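Local coordinates for protein bacterial leucyl aminopeptidase (Legionella pneumophila, PDB 6ESL) that probably removes N-terminal residues, leucine among them, from peptides as a secreted zinc-dependent aminopeptidase of the M28 family, at residues I204-H209 against I248-Y253; V280-M285 against S334-W339. One frame throughout, in Å; residues are numbered along the deposited sequence.

Contact 1: I204-H209 against I248-Y253; sequences IVIGAH and IYFIWY. With ZN (zinc ion), chain F.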
ATOM      1  N   ILE B 204      16.112  -0.822  14.274  1.00 43.57           N
ATOM      2  CA  ILE B 204      14.734  -1.235  14.187  1.00 40.82           C
ATOM      3  C   ILE B 204      14.075  -0.616  15.399  1.00 38.81           C
ATOM      4  O   ILE B 204      14.514  -0.823  16.490  1.00 38.58           O
ATOM      5  CB  ILE B 204      14.574  -2.749  14.305  1.00 41.95           C
ATOM      6  CG1 ILE B 204      15.151  -3.480  13.115  1.00 43.21           C
ATOM      7  CG2 ILE B 204      13.129  -3.132  14.442  1.00 39.59           C
ATOM      8  CD1 ILE B 204      14.919  -2.815  11.788  1.00 43.22           C
ATOM      9  N   VAL B 205      12.995   0.113  15.218  1.00 35.40           N
ATOM     10  CA  VAL B 205      12.339   0.776  16.321  1.00 35.80           C
ATOM     11  C   VAL B 205      10.890   0.315  16.571  1.00 33.46           C
ATOM     12  O   VAL B 205      10.149   0.213  15.653  1.00 32.33           O
ATOM     13  CB  VAL B 205      12.313   2.286  16.087  1.00 38.53           C
ATOM     14  CG1 VAL B 205      11.592   3.007  17.178  1.00 40.04           C
ATOM     15  CG2 VAL B 205      13.674   2.859  15.795  1.00 38.37           C
ATOM     16  N   ILE B 206      10.527   0.039  17.814  1.00 31.26           N
ATOM     17  CA  ILE B 206       9.195  -0.337  18.199  1.00 30.00           C
ATOM     18  C   ILE B 206       8.720   0.643  19.221  1.00 28.65           C
ATOM     19  O   ILE B 206       9.331   0.784  20.235  1.00 30.53           O
ATOM     20  CB  ILE B 206       9.170  -1.745  18.800  1.00 32.23           C
ATOM     21  CG1 ILE B 206       9.551  -2.787  17.778  1.00 34.58           C
ATOM     22  CG2 ILE B 206       7.810  -2.089  19.343  1.00 31.46           C
ATOM     23  CD1 ILE B 206      10.968  -3.245  17.890  1.00 37.86           C
ATOM     24  N   GLY B 207       7.585   1.277  18.985  1.00 25.41           N
ATOM     25  CA  GLY B 207       7.086   2.299  19.875  1.00 25.92           C
ATOM     26  C   GLY B 207       5.655   2.206  20.299  1.00 24.77           C
ATOM     27  O   GLY B 207       4.849   1.470  19.684  1.00 26.56           O
ATOM     28  N   ALA B 208       5.331   3.052  21.261  1.00 24.51           N
ATOM     29  CA  ALA B 208       3.986   3.264  21.810  1.00 23.76           C
ATOM     30  C   ALA B 208       4.065   4.609  22.562  1.00 24.05           C
ATOM     31  O   ALA B 208       5.187   5.065  22.878  1.00 25.85           O
ATOM     32  CB  ALA B 208       3.676   2.134  22.839  1.00 25.56           C
ATOM     33  N   HIS B 209       2.967   5.168  22.959  1.00 22.62           N
ATOM     34  CA  HIS B 209       2.950   6.390  23.702  1.00 23.46           C
ATOM     35  C   HIS B 209       2.463   6.128  25.106  1.00 23.31           C
ATOM     36  O   HIS B 209       1.574   5.403  25.280  1.00 23.35           O
ATOM     37  CB  HIS B 209       2.250   7.543  22.991  1.00 23.29           C
ATOM     38  CG  HIS B 209       0.779   7.457  22.871  1.00 22.48           C
ATOM     39  ND1 HIS B 209      -0.077   8.018  23.764  1.00 23.09           N
ATOM     40  CD2 HIS B 209       0.002   6.945  21.898  1.00 22.59           C
ATOM     41  CE1 HIS B 209      -1.312   7.830  23.365  1.00 21.96           C
ATOM     42  NE2 HIS B 209      -1.279   7.170  22.247  1.00 21.96           N
ATOM     43  N   ILE B 248      18.035  -2.746  18.328  1.00 46.49           N
ATOM     44  CA  ILE B 248      16.603  -2.763  18.462  1.00 44.82           C
ATOM     45  C   ILE B 248      16.173  -1.710  19.495  1.00 43.61           C
ATOM     46  O   ILE B 248      16.495  -1.845  20.705  1.00 45.85           O
ATOM     47  CB  ILE B 248      16.102  -4.148  18.896  1.00 46.45           C
ATOM     48  CG1 ILE B 248      16.364  -5.183  17.800  1.00 47.50           C
ATOM     49  CG2 ILE B 248      14.614  -4.115  19.179  1.00 47.10           C
ATOM     50  CD1 ILE B 248      16.302  -6.612  18.353  1.00 48.81           C
ATOM     51  N   TYR B 249      15.364  -0.733  19.079  1.00 38.96           N
ATOM     52  CA  TYR B 249      14.926   0.218  20.100  1.00 39.18           C
ATOM     53  C   TYR B 249      13.474  -0.049  20.510  1.00 36.14           C
ATOM     54  O   TYR B 249      12.606  -0.194  19.685  1.00 38.29           O
ATOM     55  CB  TYR B 249      15.118   1.687  19.658  1.00 38.96           C
ATOM     56  CG  TYR B 249      16.540   2.218  19.507  1.00 40.36           C
ATOM     57  CD1 TYR B 249      17.208   2.098  18.337  1.00 41.96           C
ATOM     58  CD2 TYR B 249      17.161   2.957  20.565  1.00 43.39           C
ATOM     59  CE1 TYR B 249      18.512   2.625  18.176  1.00 43.86           C
ATOM     60  CE2 TYR B 249      18.433   3.488  20.439  1.00 45.04           C
ATOM     61  CZ  TYR B 249      19.100   3.332  19.239  1.00 46.53           C
ATOM     62  OH  TYR B 249      20.321   3.893  19.042  1.00 49.09           O
ATOM     63  N   PHE B 250      13.232  -0.021  21.783  1.00 34.64           N
ATOM     64  CA  PHE B 250      11.919   0.115  22.335  1.00 33.33           C
ATOM     65  C   PHE B 250      11.694   1.498  22.913  1.00 33.43           C
ATOM     66  O   PHE B 250      12.418   1.929  23.751  1.00 33.45           O
ATOM     67  CB  PHE B 250      11.545  -0.993  23.349  1.00 33.61           C
ATOM     68  CG  PHE B 250      11.412  -2.343  22.725  1.00 33.74           C
ATOM     69  CD1 PHE B 250      12.567  -3.148  22.557  1.00 36.49           C
ATOM     70  CD2 PHE B 250      10.155  -2.880  22.345  1.00 33.21           C
ATOM     71  CE1 PHE B 250      12.442  -4.433  21.983  1.00 37.13           C
ATOM     72  CE2 PHE B 250      10.022  -4.149  21.789  1.00 32.62           C
ATOM     73  CZ  PHE B 250      11.160  -4.913  21.590  1.00 36.14           C
ATOM     74  N   ILE B 251      10.641   2.202  22.439  1.00 30.86           N
ATOM     75  CA  ILE B 251      10.475   3.585  22.786  1.00 29.87           C
ATOM     76  C   ILE B 251       9.076   3.838  23.286  1.00 28.69           C
ATOM     77  O   ILE B 251       8.126   3.482  22.600  1.00 28.31           O
ATOM     78  CB  ILE B 251      10.796   4.493  21.555  1.00 29.93           C
ATOM     79  CG1 ILE B 251      12.151   4.118  20.978  1.00 30.67           C
ATOM     80  CG2 ILE B 251      10.757   5.970  21.982  1.00 30.59           C
ATOM     81  CD1 ILE B 251      12.784   5.069  19.980  1.00 32.19           C
ATOM     82  N   TRP B 252       8.945   4.539  24.417  1.00 27.81           N
ATOM     83  CA  TRP B 252       7.690   4.996  24.901  1.00 26.96           C
ATOM     84  C   TRP B 252       7.678   6.523  24.810  1.00 27.75           C
ATOM     85  O   TRP B 252       8.360   7.190  25.563  1.00 27.58           O
ATOM     86  CB  TRP B 252       7.408   4.552  26.285  1.00 28.70           C
ATOM     87  CG  TRP B 252       7.202   3.002  26.437  1.00 30.11           C
ATOM     88  CD1 TRP B 252       6.024   2.340  26.501  1.00 30.01           C
ATOM     89  CD2 TRP B 252       8.223   1.983  26.482  1.00 31.82           C
ATOM     90  NE1 TRP B 252       6.227   0.988  26.603  1.00 30.93           N
ATOM     91  CE2 TRP B 252       7.563   0.743  26.594  1.00 31.90           C
ATOM     92  CE3 TRP B 252       9.636   1.994  26.423  1.00 33.56           C
ATOM     93  CZ2 TRP B 252       8.278  -0.488  26.699  1.00 34.87           C
ATOM     94  CZ3 TRP B 252      10.326   0.746  26.490  1.00 34.07           C
ATOM     95  CH2 TRP B 252       9.649  -0.450  26.626  1.00 33.34           C
ATOM     96  N   TYR B 253       6.864   7.074  23.888  1.00 26.01           N
ATOM     97  CA  TYR B 253       6.908   8.474  23.659  1.00 26.07           C
ATOM     98  C   TYR B 253       6.073   9.236  24.676  1.00 26.99           C
ATOM     99  O   TYR B 253       5.027   8.792  25.022  1.00 25.89           O
ATOM    100  CB  TYR B 253       6.326   8.798  22.241  1.00 24.99           C
ATOM    101  CG  TYR B 253       6.962   8.032  21.160  1.00 24.39           C
ATOM    102  CD1 TYR B 253       8.279   8.375  20.703  1.00 25.95           C
ATOM    103  CD2 TYR B 253       6.288   7.002  20.519  1.00 23.47           C
ATOM    104  CE1 TYR B 253       8.845   7.710  19.624  1.00 25.41           C
ATOM    105  CE2 TYR B 253       6.898   6.252  19.516  1.00 22.95           C
ATOM    106  CZ  TYR B 253       8.148   6.617  19.065  1.00 24.42           C
ATOM    107  OH  TYR B 253       8.711   5.909  18.051  1.00 25.51           O
TER
HETATM  108 ZN    ZN F 402      -3.060   6.854  21.063  1.00 23.88          ZN
HETATM  109  O   HOH W   1      -4.758   6.600  19.705  1.00 17.30           O
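Ile206 packs alongside Phe250 where strands 204-209 and 248-253 run parallel, the two strands of a beta-alpha-beta unit whose connecting helix is 220-239. Starting at the root of Ile206, CB lies 3.9 Å from Phe250 CD2. The CG2 branch, anti to the backbone N, lies beside the same side of the ring, 3.9 Å from Phe250 CE2. The other branch runs through CG1 to CD1, which ends over one face of the phenyl ring, displaced toward its rim, and 4.0 Å from Ile248 CG2. Helices 220-239 and 373-391 also touch this isoleucine. On the other face of the sheet Val205 CG1 meets Ile251 CD1 at 3.7 Å, the two side chains crossing at a slant.

Five backbone hydrogen bonds zip the strands together. The first, Tyr249 N to Ile204 O, is 2.7 Å long and nearly straight at 170°; the longest, Ala208 N to Ile251 O, is 3.1 Å and more bent. Beside Gly207 the ring of Tyr253 lies close to the backbone, and its hydroxyl bonds to Trp339 NE1.

At the strand's end His209 binds zinc through NE2 at 2.2 Å, while its ND1 is hydrogen-bonded to Asp211, a bond that, with the metal, would hold the ring's rotation and probably makes NE2 a stronger donor. An apolar, hydrogen-bonded strand pair thus carries a metal ligand at the C-terminal end of 204-209.

Contact 2: V280-M285 against S334-W339; sequences VVQFDM and SDHASW. With ZN (zinc ion), chain F.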
ATOM      1  N   VAL B 280      10.467   1.431  11.453  1.00 29.16           N
ATOM      2  CA  VAL B 280       9.742   1.782  12.669  1.00 28.94           C
ATOM      3  C   VAL B 280       8.322   1.163  12.651  1.00 28.46           C
ATOM      4  O   VAL B 280       7.630   1.209  11.606  1.00 27.91           O
ATOM      5  CB  VAL B 280       9.632   3.314  12.749  1.00 29.23           C
ATOM      6  CG1 VAL B 280       8.945   3.720  13.997  1.00 29.53           C
ATOM      7  CG2 VAL B 280      11.026   3.902  12.708  1.00 30.42           C
ATOM      8  N   VAL B 281       7.865   0.618  13.782  1.00 26.60           N
ATOM      9  CA  VAL B 281       6.470   0.294  13.938  1.00 25.45           C
ATOM     10  C   VAL B 281       5.935   1.051  15.162  1.00 25.94           C
ATOM     11  O   VAL B 281       6.697   1.304  16.163  1.00 28.20           O
ATOM     12  CB  VAL B 281       6.222  -1.241  14.028  1.00 25.45           C
ATOM     13  CG1 VAL B 281       6.953  -1.863  15.189  1.00 25.78           C
ATOM     14  CG2 VAL B 281       4.752  -1.630  14.074  1.00 24.72           C
ATOM     15  N   GLN B 282       4.673   1.422  15.086  1.00 23.39           N
ATOM     16  CA  GLN B 282       3.969   2.070  16.164  1.00 23.33           C
ATOM     17  C   GLN B 282       2.799   1.207  16.637  1.00 23.00           C
ATOM     18  O   GLN B 282       1.944   0.765  15.831  1.00 21.36           O
ATOM     19  CB  GLN B 282       3.484   3.439  15.700  1.00 22.49           C
ATOM     20  CG  GLN B 282       2.543   4.223  16.618  1.00 21.62           C
ATOM     21  CD  GLN B 282       3.212   4.723  17.873  1.00 22.61           C
ATOM     22  OE1 GLN B 282       4.418   4.511  18.085  1.00 24.46           O
ATOM     23  NE2 GLN B 282       2.450   5.486  18.677  1.00 20.93           N
ATOM     24  N   PHE B 283       2.741   1.033  17.949  1.00 21.74           N
ATOM     25  CA  PHE B 283       1.594   0.369  18.631  1.00 21.70           C
ATOM     26  C   PHE B 283       0.788   1.364  19.434  1.00 22.13           C
ATOM     27  O   PHE B 283       1.237   1.819  20.550  1.00 23.53           O
ATOM     28  CB  PHE B 283       2.086  -0.799  19.467  1.00 22.34           C
ATOM     29  CG  PHE B 283       2.657  -1.905  18.660  1.00 23.99           C
ATOM     30  CD1 PHE B 283       1.829  -2.922  18.144  1.00 24.70           C
ATOM     31  CD2 PHE B 283       3.976  -1.950  18.366  1.00 24.29           C
ATOM     32  CE1 PHE B 283       2.350  -3.935  17.341  1.00 24.84           C
ATOM     33  CE2 PHE B 283       4.505  -2.970  17.629  1.00 25.20           C
ATOM     34  CZ  PHE B 283       3.658  -3.925  17.055  1.00 24.94           C
ATOM     35  N   ASP B 284      -0.313   1.771  18.814  1.00 20.21           N
ATOM     36  CA  ASP B 284      -1.268   2.663  19.412  1.00 20.99           C
ATOM     37  C   ASP B 284      -2.624   1.979  19.343  1.00 21.38           C
ATOM     38  O   ASP B 284      -3.268   1.918  18.295  1.00 19.82           O
ATOM     39  CB  ASP B 284      -1.316   3.988  18.653  1.00 20.90           C
ATOM     40  CG  ASP B 284      -2.305   4.968  19.253  1.00 22.64           C
ATOM     41  OD1 ASP B 284      -2.954   4.617  20.260  1.00 23.68           O
ATOM     42  OD2 ASP B 284      -2.435   6.089  18.716  1.00 21.46           O
ATOM     43  N   MET B 285      -3.034   1.467  20.490  1.00 19.51           N
ATOM     44  CA  MET B 285      -4.321   0.827  20.703  1.00 20.78           C
ATOM     45  C   MET B 285      -4.243  -0.604  20.148  1.00 22.50           C
ATOM     46  O   MET B 285      -4.281  -0.888  18.920  1.00 20.22           O
ATOM     47  CB  MET B 285      -5.545   1.607  20.233  1.00 21.32           C
ATOM     48  CG  MET B 285      -5.547   3.028  20.711  1.00 21.21           C
ATOM     49  SD  MET B 285      -6.955   4.010  20.264  1.00 24.19           S
ATOM     50  CE  MET B 285      -7.005   3.860  18.484  1.00 24.32           C
ATOM     51  N   SER B 334      -0.805   9.171  14.928  1.00 22.22           N
ATOM     52  CA  SER B 334       0.040   8.699  15.998  1.00 21.90           C
ATOM     53  C   SER B 334       1.501   8.846  15.645  1.00 22.39           C
ATOM     54  O   SER B 334       1.853   9.393  14.620  1.00 22.72           O
ATOM     55  CB  SER B 334      -0.266   7.240  16.325  1.00 21.30           C
ATOM     56  OG  SER B 334       0.125   6.885  17.608  1.00 20.42           O
ATOM     57  N   ASP B 335       2.355   8.340  16.522  1.00 22.10           N
ATOM     58  CA  ASP B 335       3.787   8.644  16.477  1.00 22.10           C
ATOM     59  C   ASP B 335       4.554   8.146  15.242  1.00 22.85           C
ATOM     60  O   ASP B 335       5.584   8.705  14.904  1.00 23.07           O
ATOM     61  CB  ASP B 335       4.503   8.200  17.803  1.00 21.67           C
ATOM     62  CG  ASP B 335       3.904   8.848  18.967  1.00 21.45           C
ATOM     63  OD1 ASP B 335       4.036  10.096  19.051  1.00 22.34           O
ATOM     64  OD2 ASP B 335       3.370   8.059  19.849  1.00 20.97           O
ATOM     65  N   HIS B 336       4.017   7.169  14.516  1.00 22.60           N
ATOM     66  CA  HIS B 336       4.638   6.772  13.263  1.00 22.91           C
ATOM     67  C   HIS B 336       4.760   7.937  12.313  1.00 24.18           C
ATOM     68  O   HIS B 336       5.717   7.973  11.512  1.00 24.20           O
ATOM     69  CB  HIS B 336       3.826   5.662  12.603  1.00 23.55           C
ATOM     70  CG  HIS B 336       2.404   6.039  12.368  1.00 23.05           C
ATOM     71  ND1 HIS B 336       1.484   6.155  13.421  1.00 22.13           N
ATOM     72  CD2 HIS B 336       1.740   6.369  11.215  1.00 22.72           C
ATOM     73  CE1 HIS B 336       0.321   6.562  12.875  1.00 24.46           C
ATOM     74  NE2 HIS B 336       0.464   6.702  11.545  1.00 22.84           N
ATOM     75  N   ALA B 337       3.875   8.920  12.421  1.00 24.50           N
ATOM     76  CA  ALA B 337       3.883  10.042  11.496  1.00 24.99           C
ATOM     77  C   ALA B 337       5.135  10.876  11.596  1.00 25.41           C
ATOM     78  O   ALA B 337       5.587  11.464  10.605  1.00 24.46           O
ATOM     79  CB  ALA B 337       2.621  10.914  11.662  1.00 25.51           C
ATOM     80  N   SER B 338       5.634  11.024  12.829  1.00 25.69           N
ATOM     81  CA  SER B 338       6.873  11.695  13.082  1.00 27.30           C
ATOM     82  C   SER B 338       8.070  11.146  12.310  1.00 28.19           C
ATOM     83  O   SER B 338       8.873  11.955  11.769  1.00 30.05           O
ATOM     84  CB  SER B 338       7.134  11.811  14.588  1.00 25.97           C
ATOM     85  OG  SER B 338       6.008  12.446  15.232  1.00 24.01           O
ATOM     86  N   TRP B 339       8.138   9.819  12.196  1.00 28.52           N
ATOM     87  CA  TRP B 339       9.153   9.125  11.419  1.00 29.45           C
ATOM     88  C   TRP B 339       8.901   9.249   9.921  1.00 30.26           C
ATOM     89  O   TRP B 339       9.824   9.612   9.117  1.00 31.41           O
ATOM     90  CB  TRP B 339       9.248   7.668  11.853  1.00 28.26           C
ATOM     91  CG  TRP B 339       9.664   7.454  13.229  1.00 29.97           C
ATOM     92  CD1 TRP B 339       8.834   7.184  14.305  1.00 29.79           C
ATOM     93  CD2 TRP B 339      11.015   7.518  13.793  1.00 32.43           C
ATOM     94  NE1 TRP B 339       9.568   7.075  15.441  1.00 30.76           N
ATOM     95  CE2 TRP B 339      10.909   7.257  15.160  1.00 31.67           C
ATOM     96  CE3 TRP B 339      12.274   7.701  13.264  1.00 32.94           C
ATOM     97  CZ2 TRP B 339      11.994   7.219  15.978  1.00 33.16           C
ATOM     98  CZ3 TRP B 339      13.391   7.647  14.126  1.00 33.98           C
ATOM     99  CH2 TRP B 339      13.230   7.407  15.437  1.00 35.83           C
TER
HETATM  100 ZN    ZN F 402      -3.060   6.854  21.063  1.00 23.88          ZN
HETATM  101  O   HOH W   1      -4.758   6.600  19.705  1.00 17.30           O
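The dinuclear zinc site of this M28 peptidase takes one of its ligands, Asp284, from the loop that follows strand 277-282, and the segment leading into helix 336-340 hydrogen-bonds to it through Ser334. Both carboxylate oxygens reach the metal, OD1 of Asp284 at 2.4 Å from the zinc and OD2 at 2.5 Å. His209, Asp222 and a water complete the coordination of this ion. Asp284 OD2 also accepts a hydrogen bond of 2.9 Å from Ser334 OG, which arrives on the anti side and 31° out of the carboxylate plane. That hydroxyl in turn receives Gln282 NE2 at 2.9 Å, so the chain of bonds runs amide to serine to zinc ligand, and Gln282 acts from the second shell.

Gln282 starts with CG anti to its backbone N (chi1 172°) and then bends at chi2 (69°), which brings NE2 to the serine. The same NE2 has a weak bond to Asp335 OD2 at 3.0 Å, the amide and carboxylate planes standing almost perpendicular. Lower down, Gln282 CB rests on His336 CB, and its CG lies at the edge of the imidazole. Two residues earlier on the strand, Val280 lays both methyls over one face of the Trp339 indole, CG1 making a CH-pi contact 3.8 Å from the centroid of the five-membered ring.

Strand 277-282 lies between 203-209 and 346-350, with helix 336-340 over Val280 and Gln282; His336 stacks on Phe348, and Trp339 meets Phe270 of helix 261-272 edge to face.

How the contacts relate
Contact 1 closes before contact 2 opens along the chain, yet their centres lie only about 9 Å apart, because strands 203-209 and 277-282 are neighbours in the same mixed sheet. Backbone bonds join them directly: Gly207 N lies 3.0 Å from Val281 O, and Gly207 O lies 2.8 Å from Phe283 N, both probable hydrogen bonds. The Tyr253 ring packs against Gln282 and Asp335. Strand 203-209 is thus flanked by 248-253 and 277-282; it ends in His209, and Asp284 follows shortly after strand 277-282. The two contacts therefore converge on one zinc and its water, which places part of the likely catalytic centre at the C-terminal ends of interior strands of the sheet.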